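Local coordinates for protein cyclic GMP-AMP synthase-like receptor (Tribolium castaneum, PDB 7LT2) that senses double-stranded RNA and then joins ATP and GTP into the cyclic dinucleotide 2',3'-cGAMP, a signal of innate antiviral immunity, at residues Q26-V31 with N161-F166; Q38-Q42 with K144-L149. One frame throughout, in Å; residues are numbered along the deposited sequence.

Overall arrangement
Both contacts are made by the long helix 18-42, at points one after the other along it. In interaction 1 its middle, 26-31, packs on 161-166, the tight turn and the start of strand 164-171; in interaction 2 its C-terminal end, 38-42, meets the end of helix 131-147 and the residues after it. The centres lie about 18 Å apart, and the nearest atoms of the two contacts stay about 8 Å from each other. Both partners of interaction 2 fall between those of interaction 1 in sequence. Together they hold helix 18-42 against the hairpin of the mixed sheet and against helix 131-147, on one side of the chain's centre.

Interaction 1 of 2, residues Q26-V31 with N161-F166; sequences QILESV and NEFGTF
F163, at the tip of a beta hairpin, leans on the first turn of the 26-31 helix segment. Its ring carbon CE2 approaches the backbone O of Q26 to 3.4 Å, while CZ meets CB and the amide nitrogen NE2 of the same glutamine. The Q26 amide stands nearly perpendicular to the ring, their planes 84° apart, and S30 CB comes to the ring edge. The two branches of I27 serve different aromatics. CG1 rests against CB and CG of F163, whereas CG2, anti to the backbone N, is directed to the far end of the F166 ring, 3.4 Å from CE1. V31 adds its CG2 methyl, which lies 3.9 Å from F166 CD2 and also touches ND2 of N161.

One polar bond crosses the contact: S30 OG donates to E162 OE1 over 2.9 Å, meeting it from above the carboxylate plane. A chi1 of 67° sets E162 CG 3.6 Å above the centre of one face of the F163 ring, and the bend at chi2 then carries the carboxylate to S30.

Behind these contacts, a type I turn from N161 to G164 sets the positions of the side chains. N161 OD1 accepts from F163 N in the carbonyl plane at 2.8 Å, an Asx turn that helps fix the N161 amide, and the backbones of N161 and G164 bond to each other in both directions.

The turn joins strands 156-161 and 164-171 in the mixed sheet of the Mab-21 nucleotidyltransferase fold, and the V31 side chain is about 9 Å from that of F71, which probably binds ATP. The F166 ring meets H183 and touches I189, I27 reaches those same two residues, and V31 packs on I181, seating helix 18-42 across strands 177-183 and 188-200.

Interaction 2 of 2, residues Q38-Q42 with K144-L149; sequences QMKTQ and KTLNTL
Q38 reaches from the last turns of helix 18-42 to T145, L149 and T148. Its CB lies 3.9 Å from the T145 methyl CG2, and CG touches that methyl (3.7 Å) and, in a direction at about a right angle to it, L149 CD2. The chain then bends at chi2 (73°), turning the amide to T148, where NE2 donates to OG1 over 2.8 Å. This bond is nearly straight, with an N-H...O angle of 171°, and OG1 lies in the amide plane. T148 OG1 in turn donates to T145 O on a lone pair, and T148 N bonds to the same carbonyl. Accepting one bond and donating another fixes the hydroxyl's rotation.

One turn on, Q42 also bends at chi2. Its OE1 lies 3.5 Å from K144 CE and close to the T148 methyl CG2, while NE2 turns back to T41 OG1. K144, fully extended, runs obliquely past the Q42 side chain and donates from NZ to the backbone O of Q42 over 2.9 Å, near the C-terminal end of helix 18-42, where the lysine's positive charge probably suits the helix dipole.

Deeper between the helices, T145, which is buried, sets OG1 3.5 Å from M39 CG but donates its proton within its own helix to L141 O. M39 packs further on M138 and L141. This is helix-helix packing near the C-terminal ends of helices 18-42 and 131-147, away from the active site, joined by two side-chain-donated hydrogen bonds and by aliphatic parts of polar side chains.

Interaction 1 of 2, residues Q26-V31 with N161-F166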
loop_
_atom_site.group_PDB
_atom_site.type_symbol
_atom_site.label_atom_id
_atom_site.label_comp_id
_atom_site.label_asym_id
_atom_site.label_seq_id
_atom_site.Cartn_x
_atom_site.Cartn_y
_atom_site.Cartn_z
ATOM N N GLN A 26 11.461 -4.513 -11.715
ATOM C CA GLN A 26 12.914 -4.365 -11.805
ATOM C C GLN A 26 13.295 -2.979 -12.311
ATOM O O GLN A 26 14.240 -2.357 -11.807
ATOM C CB GLN A 26 13.507 -5.444 -12.713
ATOM C CG GLN A 26 13.398 -6.865 -12.178
ATOM C CD GLN A 26 14.362 -7.820 -12.863
ATOM O OE1 GLN A 26 13.955 -8.776 -13.517
ATOM N NE2 GLN A 26 15.651 -7.554 -12.717
ATOM N N ILE A 27 12.572 -2.483 -13.315
ATOM C CA ILE A 27 12.843 -1.156 -13.857
ATOM C C ILE A 27 12.572 -0.086 -12.809
ATOM O O ILE A 27 13.408 0.787 -12.556
ATOM C CB ILE A 27 11.997 -0.912 -15.116
ATOM C CG1 ILE A 27 12.497 -1.775 -16.276
ATOM C CG2 ILE A 27 11.983 0.577 -15.458
ATOM C CD1 ILE A 27 11.545 -1.783 -17.460
ATOM N N LEU A 28 11.379 -0.126 -12.209
ATOM C CA LEU A 28 10.986 0.898 -11.249
ATOM C C LEU A 28 11.908 0.911 -10.037
ATOM O O LEU A 28 12.281 1.979 -9.544
ATOM C CB LEU A 28 9.538 0.670 -10.814
ATOM C CG LEU A 28 8.476 0.951 -11.879
ATOM C CD1 LEU A 28 7.146 0.316 -11.496
ATOM C CD2 LEU A 28 8.318 2.452 -12.083
ATOM N N GLU A 29 12.280 -0.268 -9.540
ATOM C CA GLU A 29 13.140 -0.317 -8.363
ATOM C C GLU A 29 14.528 0.231 -8.662
ATOM O O GLU A 29 15.167 0.817 -7.778
ATOM C CB GLU A 29 13.207 -1.749 -7.837
ATOM C CG GLU A 29 11.874 -2.223 -7.254
ATOM C CD GLU A 29 11.813 -3.723 -7.054
ATOM O OE1 GLU A 29 12.881 -4.368 -7.104
ATOM O OE2 GLU A 29 10.700 -4.253 -6.846
ATOM N N SER A 30 14.996 0.080 -9.901
ATOM C CA SER A 30 16.305 0.614 -10.264
ATOM C C SER A 30 16.263 2.131 -10.414
ATOM O O SER A 30 17.169 2.835 -9.947
ATOM C CB SER A 30 16.800 -0.050 -11.552
ATOM O OG SER A 30 18.128 0.350 -11.854
ATOM N N VAL A 31 15.222 2.662 -11.055
ATOM C CA VAL A 31 15.062 4.115 -11.132
ATOM C C VAL A 31 15.038 4.725 -9.735
ATOM O O VAL A 31 15.707 5.730 -9.463
ATOM C CB VAL A 31 13.792 4.476 -11.920
ATOM C CG1 VAL A 31 13.432 5.944 -11.707
ATOM C CG2 VAL A 31 13.990 4.174 -13.397
ATOM N N ASN A 161 19.898 3.626 -16.250
ATOM C CA ASN A 161 20.312 2.465 -15.471
ATOM C C ASN A 161 20.506 1.305 -16.439
ATOM O O ASN A 161 20.559 1.501 -17.657
ATOM C CB ASN A 161 19.303 2.146 -14.365
ATOM C CG ASN A 161 17.891 1.976 -14.889
ATOM O OD1 ASN A 161 17.626 1.114 -15.724
ATOM N ND2 ASN A 161 16.971 2.792 -14.384
ATOM N N GLU A 162 20.616 0.088 -15.898
ATOM C CA GLU A 162 20.916 -1.065 -16.742
ATOM C C GLU A 162 19.772 -1.423 -17.674
ATOM O O GLU A 162 19.989 -2.178 -18.630
ATOM C CB GLU A 162 21.281 -2.285 -15.888
ATOM C CG GLU A 162 20.147 -2.845 -15.039
ATOM C CD GLU A 162 20.123 -2.261 -13.636
ATOM O OE1 GLU A 162 20.072 -1.018 -13.493
ATOM O OE2 GLU A 162 20.170 -3.050 -12.669
ATOM N N PHE A 163 18.571 -0.901 -17.428
ATOM C CA PHE A 163 17.420 -1.183 -18.274
ATOM C C PHE A 163 17.167 -0.097 -19.308
ATOM O O PHE A 163 16.218 -0.213 -20.091
ATOM C CB PHE A 163 16.174 -1.394 -17.408
ATOM C CG PHE A 163 16.336 -2.484 -16.393
ATOM C CD1 PHE A 163 16.398 -3.814 -16.790
ATOM C CD2 PHE A 163 16.458 -2.187 -15.048
ATOM C CE1 PHE A 163 16.565 -4.824 -15.863
ATOM C CE2 PHE A 163 16.624 -3.194 -14.110
ATOM C CZ PHE A 163 16.677 -4.515 -14.519
ATOM N N GLY A 164 17.986 0.951 -19.333
ATOM C CA GLY A 164 17.844 1.981 -20.344
ATOM C C GLY A 164 17.710 3.379 -19.781
ATOM O O GLY A 164 18.249 3.686 -18.715
ATOM N N THR A 165 16.994 4.235 -20.501
ATOM C CA THR A 165 16.822 5.636 -20.145
ATOM C C THR A 165 15.367 5.890 -19.785
ATOM O O THR A 165 14.455 5.376 -20.442
ATOM C CB THR A 165 17.245 6.543 -21.300
ATOM O OG1 THR A 165 18.612 6.271 -21.635
ATOM C CG2 THR A 165 17.108 8.014 -20.916
ATOM N N PHE A 166 15.152 6.679 -18.738
ATOM C CA PHE A 166 13.814 6.889 -18.213
ATOM C C PHE A 166 13.601 8.361 -17.912
ATOM O O PHE A 166 14.551 9.112 -17.673
ATOM C CB PHE A 166 13.585 6.015 -16.976
ATOM C CG PHE A 166 13.738 4.559 -17.278
ATOM C CD1 PHE A 166 12.681 3.841 -17.813
ATOM C CD2 PHE A 166 14.964 3.933 -17.126
ATOM C CE1 PHE A 166 12.835 2.513 -18.148
ATOM C CE2 PHE A 166 15.119 2.605 -17.453
ATOM C CZ PHE A 166 14.056 1.895 -17.963
#

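Interaction 2 of 2, residues Q38-Q42 with K144-L149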
loop_
_atom_site.group_PDB
_atom_site.type_symbol
_atom_site.label_atom_id
_atom_site.label_comp_id
_atom_site.label_asym_id
_atom_site.label_seq_id
_atom_site.Cartn_x
_atom_site.Cartn_y
_atom_site.Cartn_z
ATOM N N GLN A 38 20.854 9.626 -4.938
ATOM C CA GLN A 38 21.078 11.058 -5.117
ATOM C C GLN A 38 20.552 11.849 -3.927
ATOM O O GLN A 38 21.164 12.844 -3.522
ATOM C CB GLN A 38 20.434 11.536 -6.420
ATOM C CG GLN A 38 20.776 12.977 -6.801
ATOM C CD GLN A 38 22.201 13.138 -7.306
ATOM O OE1 GLN A 38 22.983 12.183 -7.331
ATOM N NE2 GLN A 38 22.545 14.355 -7.712
ATOM N N MET A 39 19.428 11.414 -3.345
ATOM C CA MET A 39 18.921 12.055 -2.133
ATOM C C MET A 39 19.962 12.036 -1.017
ATOM O O MET A 39 20.124 13.028 -0.293
ATOM C CB MET A 39 17.640 11.368 -1.663
ATOM C CG MET A 39 16.418 11.610 -2.536
ATOM S SD MET A 39 15.004 10.601 -2.022
ATOM C CE MET A 39 14.667 11.258 -0.387
ATOM N N LYS A 40 20.675 10.917 -0.863
ATOM C CA LYS A 40 21.704 10.825 0.169
ATOM C C LYS A 40 22.800 11.865 -0.035
ATOM O O LYS A 40 23.354 12.388 0.940
ATOM C CB LYS A 40 22.307 9.418 0.185
ATOM C CG LYS A 40 21.349 8.310 0.581
ATOM C CD LYS A 40 22.055 6.960 0.447
ATOM C CE LYS A 40 21.174 5.807 0.896
ATOM N NZ LYS A 40 21.874 4.496 0.689
ATOM N N THR A 41 23.136 12.176 -1.294
ATOM C CA THR A 41 24.176 13.171 -1.548
ATOM C C THR A 41 23.740 14.578 -1.157
ATOM O O THR A 41 24.598 15.448 -0.964
ATOM C CB THR A 41 24.593 13.178 -3.022
ATOM O OG1 THR A 41 23.569 13.802 -3.812
ATOM C CG2 THR A 41 24.834 11.768 -3.523
ATOM N N GLN A 42 22.433 14.812 -1.030
ATOM C CA GLN A 42 21.891 16.140 -0.782
ATOM C C GLN A 42 21.622 16.433 0.688
ATOM O O GLN A 42 21.315 17.582 1.022
ATOM C CB GLN A 42 20.591 16.327 -1.578
ATOM C CG GLN A 42 20.812 16.301 -3.073
ATOM C CD GLN A 42 21.852 17.311 -3.502
ATOM O OE1 GLN A 42 21.644 18.518 -3.378
ATOM N NE2 GLN A 42 22.989 16.824 -3.987
ATOM N N LYS A 144 15.070 19.469 -3.667
ATOM C CA LYS A 144 16.509 19.687 -3.748
ATOM C C LYS A 144 17.167 18.661 -4.659
ATOM O O LYS A 144 18.028 19.004 -5.479
ATOM C CB LYS A 144 17.112 19.635 -2.343
ATOM C CG LYS A 144 18.561 20.061 -2.241
ATOM C CD LYS A 144 19.039 19.950 -0.800
ATOM C CE LYS A 144 20.484 20.410 -0.656
ATOM N NZ LYS A 144 20.869 20.443 0.785
ATOM N N THR A 145 16.751 17.398 -4.539
ATOM C CA THR A 145 17.321 16.316 -5.337
ATOM C C THR A 145 16.938 16.448 -6.807
ATOM O O THR A 145 17.791 16.308 -7.694
ATOM C CB THR A 145 16.859 14.973 -4.772
ATOM O OG1 THR A 145 17.289 14.854 -3.408
ATOM C CG2 THR A 145 17.435 13.818 -5.581
ATOM N N LEU A 146 15.657 16.718 -7.086
ATOM C CA LEU A 146 15.210 16.887 -8.468
ATOM C C LEU A 146 16.019 17.956 -9.201
ATOM O O LEU A 146 16.306 17.814 -10.395
ATOM C CB LEU A 146 13.720 17.232 -8.493
ATOM C CG LEU A 146 12.739 16.118 -8.109
ATOM C CD1 LEU A 146 11.376 16.710 -7.780
ATOM C CD2 LEU A 146 12.615 15.101 -9.226
ATOM N N ASN A 147 16.402 19.030 -8.503
ATOM C CA ASN A 147 17.152 20.111 -9.139
ATOM C C ASN A 147 18.544 19.690 -9.586
ATOM O O ASN A 147 19.112 20.337 -10.476
ATOM C CB ASN A 147 17.283 21.311 -8.191
ATOM C CG ASN A 147 15.975 22.040 -7.981
ATOM O OD1 ASN A 147 15.068 21.970 -8.808
ATOM N ND2 ASN A 147 15.878 22.763 -6.871
ATOM N N THR A 148 19.113 18.638 -8.993
ATOM C CA THR A 148 20.456 18.201 -9.346
ATOM C C THR A 148 20.481 17.202 -10.496
ATOM O O THR A 148 21.569 16.840 -10.954
ATOM C CB THR A 148 21.158 17.579 -8.132
ATOM O OG1 THR A 148 20.541 16.324 -7.805
ATOM C CG2 THR A 148 21.079 18.508 -6.934
ATOM N N LEU A 149 19.329 16.752 -10.964
ATOM C CA LEU A 149 19.270 15.762 -12.026
ATOM C C LEU A 149 19.230 16.444 -13.384
ATOM O O LEU A 149 18.813 17.600 -13.499
ATOM C CB LEU A 149 18.036 14.875 -11.852
ATOM C CG LEU A 149 17.931 14.120 -10.526
ATOM C CD1 LEU A 149 16.659 13.282 -10.485
ATOM C CD2 LEU A 149 19.155 13.253 -10.297
#